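Local atomic coordinates of catechol 1,2-dioxygenase (Acinetobacter sp., PDB entry 1DLM), a protein that catalyses the intradiol cleavage of catechol by molecular oxygen to cis,cis-muconate, using one ferric ion per subunit in a homodimer. Residues A198-P203 with P222-Y227. Sequence-based numbering, arbitrary orientation.
Sequences AGYGCP and PAHIHY. With FE (Fe (III) ion), chain C.
Gly199 and Ala223 bring the two backbones together, their CA atoms 3.7 Å apart, and from there the chains diverge, 198-203 toward Pro203 and 222-227 along its strand. Gly199 CA rests on the Pro222-Ala223 peptide, 3.6 Å from Ala223 N. No direct hydrogen bond joins the segments; a water does so instead, bonded to Ala198 O and accepting the N-H of His224.

Beyond this pinch an iron (III) ion joins the two segments. Tyr200 OH binds it at 2.3 Å, His224 NE2 at 2.2 Å and His226 NE2 at 2.0 Å. The metal lies in the plane of the Tyr200 ring, at its edge. With chi1 near 60° in both Tyr200 and His224, the two side chains cross at about a right angle, and OH and NE2 end at the same iron. Their rings meet rim to rim with planes at 51°. The far nitrogen of His224 is fixed as well: ND1 donates an almost straight bond, 2.7 Å, to Pro222 O in the plane of the imidazole. Held by this bond and by the iron, the ring can turn little, and NE2 is probably a stronger ligand for it. Tyr164 completes the two-tyrosine, two-histidine set characteristic of intradiol dioxygenases, and a water 2.4 Å from the iron is a fifth ligand; His224, Ile225 and His226 also belong to the catechol site.

Strand 220-230 runs between strands 152-156 and 237-243, and Trp156 stacks on His226. Short strand 200-201, which leads toward helix 207-214, pairs antiparallel with the start of strand 220-230 through the backbones of Tyr200 and Arg221.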
ATOM      1  N   ALA A 198     -18.041 -18.759 -14.089  1.00 19.41           N
ATOM      2  CA  ALA A 198     -16.788 -19.243 -14.625  1.00 19.94           C
ATOM      3  C   ALA A 198     -15.779 -18.722 -13.626  1.00 20.60           C
ATOM      4  O   ALA A 198     -16.016 -17.698 -12.997  1.00 20.57           O
ATOM      5  CB  ALA A 198     -16.526 -18.635 -15.989  1.00 19.32           C
ATOM      6  N   GLY A 199     -14.670 -19.425 -13.450  1.00 21.44           N
ATOM      7  CA  GLY A 199     -13.661 -18.923 -12.539  1.00 25.31           C
ATOM      8  C   GLY A 199     -13.132 -17.617 -13.113  1.00 27.73           C
ATOM      9  O   GLY A 199     -13.594 -17.151 -14.160  1.00 27.96           O
ATOM     10  N   TYR A 200     -12.171 -17.003 -12.438  1.00 29.68           N
ATOM     11  CA  TYR A 200     -11.601 -15.753 -12.935  1.00 29.85           C
ATOM     12  C   TYR A 200     -10.232 -15.534 -12.335  1.00 29.20           C
ATOM     13  O   TYR A 200      -9.890 -16.116 -11.297  1.00 28.40           O
ATOM     14  CB  TYR A 200     -12.518 -14.570 -12.605  1.00 30.66           C
ATOM     15  CG  TYR A 200     -12.806 -14.405 -11.135  1.00 31.43           C
ATOM     16  CD1 TYR A 200     -11.927 -13.715 -10.296  1.00 31.33           C
ATOM     17  CD2 TYR A 200     -13.943 -14.981 -10.572  1.00 32.44           C
ATOM     18  CE1 TYR A 200     -12.177 -13.607  -8.931  1.00 33.26           C
ATOM     19  CE2 TYR A 200     -14.209 -14.880  -9.210  1.00 34.80           C
ATOM     20  CZ  TYR A 200     -13.324 -14.195  -8.388  1.00 35.35           C
ATOM     21  OH  TYR A 200     -13.593 -14.116  -7.033  1.00 33.68           O
ATOM     22  N   GLY A 201      -9.449 -14.695 -12.994  1.00 26.93           N
ATOM     23  CA  GLY A 201      -8.113 -14.421 -12.512  1.00 25.50           C
ATOM     24  C   GLY A 201      -7.957 -12.947 -12.246  1.00 23.64           C
ATOM     25  O   GLY A 201      -8.822 -12.157 -12.611  1.00 23.43           O
ATOM     26  N   CYS A 202      -6.857 -12.578 -11.603  1.00 21.27           N
ATOM     27  CA  CYS A 202      -6.585 -11.181 -11.305  1.00 21.66           C
ATOM     28  C   CYS A 202      -6.326 -10.443 -12.604  1.00 21.94           C
ATOM     29  O   CYS A 202      -5.982 -11.054 -13.608  1.00 19.91           O
ATOM     30  CB  CYS A 202      -5.336 -11.067 -10.436  1.00 21.45           C
ATOM     31  SG  CYS A 202      -5.423 -11.992  -8.923  1.00 22.95           S
ATOM     32  N   PRO A 203      -6.509  -9.117 -12.608  1.00 22.70           N
ATOM     33  CA  PRO A 203      -6.257  -8.361 -13.835  1.00 24.28           C
ATOM     34  C   PRO A 203      -4.826  -8.672 -14.269  1.00 26.50           C
ATOM     35  O   PRO A 203      -3.871  -8.415 -13.536  1.00 24.75           O
ATOM     36  CB  PRO A 203      -6.439  -6.917 -13.376  1.00 23.11           C
ATOM     37  CG  PRO A 203      -7.538  -7.066 -12.344  1.00 22.29           C
ATOM     38  CD  PRO A 203      -6.960  -8.213 -11.537  1.00 22.22           C
ATOM     39  N   PRO A 222     -11.018 -20.950  -9.020  1.00 17.27           N
ATOM     40  CA  PRO A 222     -11.923 -21.888  -9.690  1.00 18.99           C
ATOM     41  C   PRO A 222     -13.340 -21.282  -9.654  1.00 19.47           C
ATOM     42  O   PRO A 222     -13.597 -20.346  -8.887  1.00 20.23           O
ATOM     43  CB  PRO A 222     -11.800 -23.140  -8.823  1.00 17.81           C
ATOM     44  CG  PRO A 222     -11.621 -22.526  -7.429  1.00 17.39           C
ATOM     45  CD  PRO A 222     -10.532 -21.526  -7.749  1.00 17.34           C
ATOM     46  N   ALA A 223     -14.255 -21.791 -10.475  1.00 18.62           N
ATOM     47  CA  ALA A 223     -15.615 -21.263 -10.481  1.00 16.44           C
ATOM     48  C   ALA A 223     -16.226 -21.490  -9.097  1.00 15.66           C
ATOM     49  O   ALA A 223     -16.071 -22.558  -8.509  1.00 13.91           O
ATOM     50  CB  ALA A 223     -16.443 -21.947 -11.545  1.00 15.75           C
ATOM     51  N   HIS A 224     -16.898 -20.471  -8.570  1.00 14.52           N
ATOM     52  CA  HIS A 224     -17.493 -20.578  -7.241  1.00 14.49           C
ATOM     53  C   HIS A 224     -18.663 -19.625  -7.046  1.00 15.30           C
ATOM     54  O   HIS A 224     -18.868 -18.684  -7.821  1.00 13.38           O
ATOM     55  CB  HIS A 224     -16.459 -20.276  -6.169  1.00 12.30           C
ATOM     56  CG  HIS A 224     -15.867 -18.911  -6.289  1.00 12.42           C
ATOM     57  ND1 HIS A 224     -14.925 -18.594  -7.243  1.00 11.62           N
ATOM     58  CD2 HIS A 224     -16.158 -17.755  -5.645  1.00 12.44           C
ATOM     59  CE1 HIS A 224     -14.657 -17.302  -7.181  1.00 10.96           C
ATOM     60  NE2 HIS A 224     -15.393 -16.770  -6.221  1.00 14.09           N
ATOM     61  N   ILE A 225     -19.406 -19.869  -5.973  1.00 15.67           N
ATOM     62  CA  ILE A 225     -20.571 -19.062  -5.653  1.00 16.01           C
ATOM     63  C   ILE A 225     -20.480 -18.659  -4.189  1.00 16.16           C
ATOM     64  O   ILE A 225     -20.310 -19.501  -3.306  1.00 17.01           O
ATOM     65  CB  ILE A 225     -21.873 -19.860  -5.914  1.00 15.42           C
ATOM     66  CG1 ILE A 225     -21.888 -20.351  -7.370  1.00 14.01           C
ATOM     67  CG2 ILE A 225     -23.094 -18.984  -5.620  1.00 15.73           C
ATOM     68  CD1 ILE A 225     -23.076 -21.236  -7.730  1.00 13.79           C
ATOM     69  N   HIS A 226     -20.584 -17.359  -3.956  1.00 15.71           N
ATOM     70  CA  HIS A 226     -20.474 -16.780  -2.628  1.00 16.64           C
ATOM     71  C   HIS A 226     -21.781 -16.802  -1.853  1.00 16.19           C
ATOM     72  O   HIS A 226     -22.851 -16.587  -2.417  1.00 16.60           O
ATOM     73  CB  HIS A 226     -20.005 -15.328  -2.752  1.00 16.57           C
ATOM     74  CG  HIS A 226     -18.634 -15.174  -3.336  1.00 16.65           C
ATOM     75  ND1 HIS A 226     -17.485 -15.286  -2.583  1.00 14.44           N
ATOM     76  CD2 HIS A 226     -18.231 -14.923  -4.605  1.00 14.69           C
ATOM     77  CE1 HIS A 226     -16.433 -15.110  -3.364  1.00 13.03           C
ATOM     78  NE2 HIS A 226     -16.859 -14.890  -4.594  1.00 13.47           N
ATOM     79  N   TYR A 227     -21.669 -17.046  -0.551  1.00 17.02           N
ATOM     80  CA  TYR A 227     -22.814 -17.077   0.346  1.00 16.96           C
ATOM     81  C   TYR A 227     -22.614 -16.242   1.607  1.00 18.19           C
ATOM     82  O   TYR A 227     -21.510 -16.122   2.134  1.00 18.29           O
ATOM     83  CB  TYR A 227     -23.118 -18.494   0.832  1.00 16.40           C
ATOM     84  CG  TYR A 227     -23.870 -19.397  -0.108  1.00 18.36           C
ATOM     85  CD1 TYR A 227     -23.230 -20.014  -1.190  1.00 19.66           C
ATOM     86  CD2 TYR A 227     -25.222 -19.674   0.110  1.00 15.61           C
ATOM     87  CE1 TYR A 227     -23.925 -20.896  -2.029  1.00 22.37           C
ATOM     88  CE2 TYR A 227     -25.926 -20.548  -0.719  1.00 19.98           C
ATOM     89  CZ  TYR A 227     -25.268 -21.155  -1.783  1.00 22.26           C
ATOM     90  OH  TYR A 227     -25.949 -22.029  -2.592  1.00 23.67           O
TER
HETATM   91 FE    FE C 400     -15.597 -14.594  -6.062  1.00 21.73          FE
HETATM   92  O   HOH W   1     -16.349 -17.874 -10.051  1.00 27.44           O
HETATM   93  O   HOH W   2     -14.390 -12.814  -4.997  1.00 15.92           O